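Local coordinates for protein putative cytidylyltransferase (Burkholderia pseudomallei, PDB 5X9Q) that probably transfers the adenylyl group of ATP to D-glycero-beta-D-manno-heptose 1-phosphate, giving ADP-heptose and diphosphate in the heptose biosynthesis pathway, at residues L34-V39 with H122-V127; G69-A74 with V107-K112. All coordinates share one frame; numbering follows the deposited sequence.

Interaction 1: residues L34-V39 with H122-V127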
loop_
_atom_site.group_PDB
_atom_site.type_symbol
_atom_site.label_atom_id
_atom_site.label_comp_id
_atom_site.label_asym_id
_atom_site.label_seq_id
_atom_site.Cartn_x
_atom_site.Cartn_y
_atom_site.Cartn_z
ATOM N N LEU A 34 -16.973 4.161 -17.498
ATOM C CA LEU A 34 -16.652 4.161 -16.075
ATOM C C LEU A 34 -17.898 4.471 -15.230
ATOM O O LEU A 34 -18.790 5.200 -15.663
ATOM C CB LEU A 34 -15.525 5.162 -15.783
ATOM C CG LEU A 34 -14.131 4.824 -16.346
ATOM C CD1 LEU A 34 -13.098 5.856 -15.931
ATOM C CD2 LEU A 34 -13.665 3.436 -15.873
ATOM N N PRO A 35 -17.979 3.880 -14.027
ATOM C CA PRO A 35 -19.100 4.095 -13.104
ATOM C C PRO A 35 -19.082 5.514 -12.531
ATOM O O PRO A 35 -18.034 5.984 -12.079
ATOM C CB PRO A 35 -18.853 3.074 -11.989
ATOM C CG PRO A 35 -17.764 2.191 -12.478
ATOM C CD PRO A 35 -16.969 2.974 -13.453
ATOM N N ALA A 36 -20.216 6.199 -12.543
ATOM C CA ALA A 36 -20.264 7.523 -11.954
ATOM C C ALA A 36 -20.512 7.359 -10.458
ATOM O O ALA A 36 -21.114 6.380 -10.045
ATOM C CB ALA A 36 -21.333 8.349 -12.617
ATOM N N PRO A 37 -19.999 8.275 -9.627
ATOM C CA PRO A 37 -19.141 9.417 -9.961
ATOM C C PRO A 37 -17.674 9.018 -10.036
ATOM O O PRO A 37 -17.191 8.229 -9.217
ATOM C CB PRO A 37 -19.383 10.386 -8.797
ATOM C CG PRO A 37 -19.753 9.517 -7.652
ATOM C CD PRO A 37 -20.417 8.293 -8.212
ATOM N N VAL A 38 -16.972 9.564 -11.020
ATOM C CA VAL A 38 -15.562 9.300 -11.200
ATOM C C VAL A 38 -14.714 10.258 -10.380
ATOM O O VAL A 38 -14.880 11.482 -10.456
ATOM C CB VAL A 38 -15.187 9.397 -12.672
ATOM C CG1 VAL A 38 -13.686 9.216 -12.862
ATOM C CG2 VAL A 38 -15.991 8.362 -13.470
ATOM N N VAL A 39 -13.823 9.691 -9.573
ATOM C CA VAL A 39 -12.974 10.486 -8.699
ATOM C C VAL A 39 -11.536 10.540 -9.236
ATOM O O VAL A 39 -10.965 9.528 -9.697
ATOM C CB VAL A 39 -12.997 9.934 -7.278
ATOM C CG1 VAL A 39 -12.359 10.912 -6.320
ATOM C CG2 VAL A 39 -14.439 9.703 -6.850
ATOM N N HIS A 122 -12.024 14.026 -17.415
ATOM C CA HIS A 122 -13.343 14.529 -17.063
ATOM C C HIS A 122 -13.975 13.966 -15.781
ATOM O O HIS A 122 -15.131 13.538 -15.789
ATOM C CB HIS A 122 -14.300 14.333 -18.232
ATOM C CG HIS A 122 -15.501 15.221 -18.191
ATOM N ND1 HIS A 122 -15.524 16.471 -18.771
ATOM C CD2 HIS A 122 -16.732 15.034 -17.654
ATOM C CE1 HIS A 122 -16.715 17.019 -18.593
ATOM N NE2 HIS A 122 -17.465 16.166 -17.917
ATOM N N PRO A 123 -13.209 13.937 -14.684
ATOM C CA PRO A 123 -13.777 13.491 -13.398
ATOM C C PRO A 123 -15.040 14.223 -12.954
ATOM O O PRO A 123 -15.200 15.380 -13.292
ATOM C CB PRO A 123 -12.652 13.758 -12.388
ATOM C CG PRO A 123 -11.935 14.970 -12.960
ATOM C CD PRO A 123 -11.979 14.766 -14.468
ATOM N N ASP A 124 -15.892 13.562 -12.177
ATOM C CA ASP A 124 -16.997 14.224 -11.518
ATOM C C ASP A 124 -16.502 14.831 -10.210
ATOM O O ASP A 124 -17.046 15.822 -9.716
ATOM C CB ASP A 124 -18.133 13.237 -11.230
ATOM C CG ASP A 124 -18.623 12.548 -12.477
ATOM O OD1 ASP A 124 -18.997 13.261 -13.440
ATOM O OD2 ASP A 124 -18.591 11.292 -12.507
ATOM N N ILE A 125 -15.466 14.242 -9.630
ATOM C CA ILE A 125 -14.999 14.758 -8.354
ATOM C C ILE A 125 -13.490 14.828 -8.378
ATOM O O ILE A 125 -12.837 13.860 -8.756
ATOM C CB ILE A 125 -15.464 13.873 -7.164
ATOM C CG1 ILE A 125 -16.988 13.752 -7.120
ATOM C CG2 ILE A 125 -14.922 14.412 -5.849
ATOM C CD1 ILE A 125 -17.465 12.732 -6.131
ATOM N N LEU A 126 -12.951 15.987 -8.017
ATOM C CA LEU A 126 -11.519 16.208 -7.928
ATOM C C LEU A 126 -11.108 16.353 -6.489
ATOM O O LEU A 126 -11.711 17.130 -5.759
ATOM C CB LEU A 126 -11.095 17.467 -8.692
ATOM C CG LEU A 126 -9.630 17.811 -8.371
ATOM C CD1 LEU A 126 -8.692 16.865 -9.115
ATOM C CD2 LEU A 126 -9.303 19.242 -8.707
ATOM N N VAL A 127 -10.082 15.620 -6.069
ATOM C CA VAL A 127 -9.685 15.669 -4.673
ATOM C C VAL A 127 -8.211 15.922 -4.509
ATOM O O VAL A 127 -7.410 15.464 -5.305
ATOM C CB VAL A 127 -10.075 14.349 -3.930
ATOM C CG1 VAL A 127 -11.567 14.188 -3.903
ATOM C CG2 VAL A 127 -9.434 13.128 -4.585
#

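Interaction 2: residues G69-A74 with V107-K112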
loop_
_atom_site.group_PDB
_atom_site.type_symbol
_atom_site.label_atom_id
_atom_site.label_comp_id
_atom_site.label_asym_id
_atom_site.label_seq_id
_atom_site.Cartn_x
_atom_site.Cartn_y
_atom_site.Cartn_z
ATOM N N GLY A 69 -3.486 10.348 -11.031
ATOM C CA GLY A 69 -2.528 10.849 -12.002
ATOM C C GLY A 69 -1.146 10.995 -11.388
ATOM O O GLY A 69 -0.982 11.545 -10.287
ATOM N N VAL A 70 -0.137 10.499 -12.086
ATOM C CA VAL A 70 1.204 10.493 -11.496
ATOM C C VAL A 70 2.223 11.236 -12.356
ATOM O O VAL A 70 2.471 10.867 -13.514
ATOM C CB VAL A 70 1.684 9.065 -11.261
ATOM C CG1 VAL A 70 3.077 9.071 -10.657
ATOM C CG2 VAL A 70 0.699 8.345 -10.355
ATOM N N ASN A 71 2.799 12.289 -11.789
ATOM C CA ASN A 71 3.809 13.070 -12.493
ATOM C C ASN A 71 4.936 12.191 -13.043
ATOM O O ASN A 71 5.555 11.417 -12.295
ATOM C CB ASN A 71 4.402 14.122 -11.549
ATOM C CG ASN A 71 3.357 15.054 -10.979
ATOM O OD1 ASN A 71 2.559 14.670 -10.108
ATOM N ND2 ASN A 71 3.381 16.302 -11.429
ATOM N N SER A 72 5.240 12.374 -14.329
ATOM C CA SER A 72 6.435 11.771 -14.938
ATOM C C SER A 72 7.660 12.356 -14.278
ATOM O O SER A 72 7.586 13.411 -13.630
ATOM C CB SER A 72 6.524 12.033 -16.441
ATOM O OG SER A 72 6.967 13.365 -16.670
ATOM N N ASP A 73 8.788 11.679 -14.454
ATOM C CA ASP A 73 10.028 12.113 -13.821
ATOM C C ASP A 73 10.421 13.520 -14.284
ATOM O O ASP A 73 10.777 14.370 -13.453
ATOM C CB ASP A 73 11.152 11.112 -14.127
ATOM C CG ASP A 73 10.869 9.714 -13.560
ATOM O OD1 ASP A 73 10.294 9.623 -12.447
ATOM O OD2 ASP A 73 11.186 8.705 -14.247
ATOM N N ALA A 74 10.315 13.776 -15.584
ATOM C CA ALA A 74 10.623 15.093 -16.124
ATOM C C ALA A 74 9.676 16.116 -15.497
ATOM O O ALA A 74 10.110 17.142 -14.973
ATOM C CB ALA A 74 10.489 15.096 -17.637
ATOM N N VAL A 107 -2.658 6.660 -14.049
ATOM C CA VAL A 107 -2.247 7.288 -15.311
ATOM C C VAL A 107 -1.085 8.245 -15.092
ATOM O O VAL A 107 -1.126 9.064 -14.170
ATOM C CB VAL A 107 -3.376 8.112 -15.937
ATOM C CG1 VAL A 107 -2.870 8.835 -17.166
ATOM C CG2 VAL A 107 -4.491 7.232 -16.309
ATOM N N GLY A 108 -0.051 8.157 -15.919
ATOM C CA GLY A 108 1.026 9.140 -15.860
ATOM C C GLY A 108 0.738 10.367 -16.714
ATOM O O GLY A 108 0.040 10.260 -17.718
ATOM N N PHE A 109 1.301 11.521 -16.357
ATOM C CA PHE A 109 1.230 12.687 -17.229
ATOM C C PHE A 109 2.556 13.422 -17.188
ATOM O O PHE A 109 3.252 13.386 -16.181
ATOM C CB PHE A 109 0.077 13.627 -16.842
ATOM C CG PHE A 109 0.201 14.214 -15.470
ATOM C CD1 PHE A 109 -0.254 13.511 -14.349
ATOM C CD2 PHE A 109 0.764 15.473 -15.291
ATOM C CE1 PHE A 109 -0.139 14.054 -13.063
ATOM C CE2 PHE A 109 0.883 16.031 -14.013
ATOM C CZ PHE A 109 0.430 15.313 -12.889
ATOM N N ASP A 110 2.911 14.056 -18.309
ATOM C CA ASP A 110 4.231 14.672 -18.496
ATOM C C ASP A 110 4.275 16.175 -18.205
ATOM O O ASP A 110 5.322 16.720 -17.855
ATOM C CB ASP A 110 4.692 14.455 -19.930
ATOM C CG ASP A 110 5.056 13.019 -20.212
ATOM O OD1 ASP A 110 5.873 12.435 -19.469
ATOM O OD2 ASP A 110 4.554 12.487 -21.219
ATOM N N GLU A 111 3.143 16.847 -18.395
ATOM C CA GLU A 111 3.076 18.282 -18.195
ATOM C C GLU A 111 3.358 18.637 -16.735
ATOM O O GLU A 111 3.369 17.771 -15.852
ATOM C CB GLU A 111 1.712 18.850 -18.618
ATOM C CG GLU A 111 1.219 18.484 -20.033
ATOM C CD GLU A 111 0.593 17.081 -20.131
ATOM O OE1 GLU A 111 -0.508 16.882 -19.585
ATOM O OE2 GLU A 111 1.171 16.179 -20.770
ATOM N N LYS A 112 3.547 19.922 -16.472
ATOM C CA LYS A 112 3.873 20.375 -15.129
ATOM C C LYS A 112 2.652 20.320 -14.205
ATOM O O LYS A 112 2.785 20.096 -13.002
ATOM C CB LYS A 112 4.412 21.811 -15.188
ATOM C CG LYS A 112 4.862 22.387 -13.853
ATOM C CD LYS A 112 5.502 23.755 -14.025
ATOM C CE LYS A 112 4.628 24.670 -14.873
ATOM N NZ LYS A 112 5.165 26.069 -14.880
#

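Interaction 1: residues L34-V39 with H122-V127
Val38 and Asp124 clasp each other just where two parallel strands begin to pair. Three hydrogen bonds make the clasp. Val38 N gives a nearly straight bond (166°) to Asp124 OD2 at 2.8 Å, reaching the carboxylate from its anti side and somewhat out of its plane. The Asp124 chi1 of -57° sets CG beside its own backbone N, which turns the carboxylate back toward Val38 N. Val38 O in turn takes two backbone donors. Asp124 N lies 2.9 Å from Val38 O, on a lone pair in the carbonyl plane, though its N-H points less directly (131°); Ile125 N, also 2.9 Å from Val38 O, is better aligned and tilted slightly from that plane. Asp124 therefore grips Val38 twice, by side chain and by backbone, with Ile125 N as the second donor to the oxygen.

A weaker polar contact continues the pairing: Val39 CA points its hydrogen at Ile125 O, 3.4 Å away, beside the parallel bridge between Val39 and Ile125. Apolar contacts add to this. Pro37, which follows a cis peptide bond, sets CB 4.0 Å from Ile125 CD1, and Val39 CG1 meets Val127 CG2 at 4.1 Å, the two side chains crossing at about a right angle.

Strand 38-43 is flanked on its other edge by strand 65-71, where Val39 bonds to Cys65 and Ile67, while Asp124 pairs through its backbone with Arg149 at the start of strand 149-153. Pro123 and Leu126 pack on Val143 of helix 138-145, and His122, just past helix 115-121, stacks on Trp146.

Interaction 2: residues G69-A74 with V107-K112
Val107 O accepts from Val70 N of strand 65-71 at 2.7 Å and also receives a CA-H...O contact from Gly69. The Val107 side chain turns to the face on which Leu27 and Leu117 lie. Gly108 pairs with Val70 and sends its CA hydrogen toward Val70 O, 3.3 Å from Gly108 CA.

Phe109 is the principal side chain of the contact. Its N bonds to Val70 O at 3.1 Å, with the donor well above the carbonyl plane (45°), and its O accepts from Ser72 N at 2.9 Å. A chi1 of 62° tucks CG over its own backbone, and the ring reaches across to Gly69-Asn71 of the neighbouring strand. Gly69 C lies at the ring edge, 3.6 Å from Phe109 CE1, where the absence of a side chain on Gly69 leaves room for the ring. Asn71 CA sits over one ring face in a CH-pi contact, 4.2 Å from the centroid of the Phe109 ring. The Asn71 side chain runs alongside, its amide plane turned 57° against the ring, and Leu117 and Arg24 also touch Phe109.

At Asp110 the strand has ended, and OD1 makes a weak hydrogen bond with Ser72 OG at 3.1 Å. The stronger partner of that hydroxyl is Ser75 N, which Ser72 caps as the N-cap of helix 73-76. Farther on, Glu111 binds Ser75 OG through its carbonyl and Arg24 through its carboxylate.

Adjacent parallel strands 65-71 and 105-109, the latter outermost in this chain's sheet, are connected through helix 90-98; with strand order 3-2-1-4-5, this is the topology of the Rossmann-like fold of HUP nucleotidyltransferases.

In the fold
Interactions 1 and 2 lie in one five-stranded parallel sheet, ordered 105-109, 65-71, 38-43, 125-129, 149-153. Interaction 1 joins the third and fourth strands of this order near their N-terminal ends; interaction 2 joins the first and second at their C-terminal ends. Their centres are therefore about 19 Å apart and their nearest atoms about 8 Å, without touching. Adjacent strands 38-43 and 65-71 connect them: Gly69 bonds to Thr41 and Gly43, and Thr41 OG1 also bonds to Val127 O. The chain between the two partners of interaction 1 contains both segments of interaction 2. In this family the nucleotide binds at the C-terminal strand ends, so interaction 2 is probably on the substrate side.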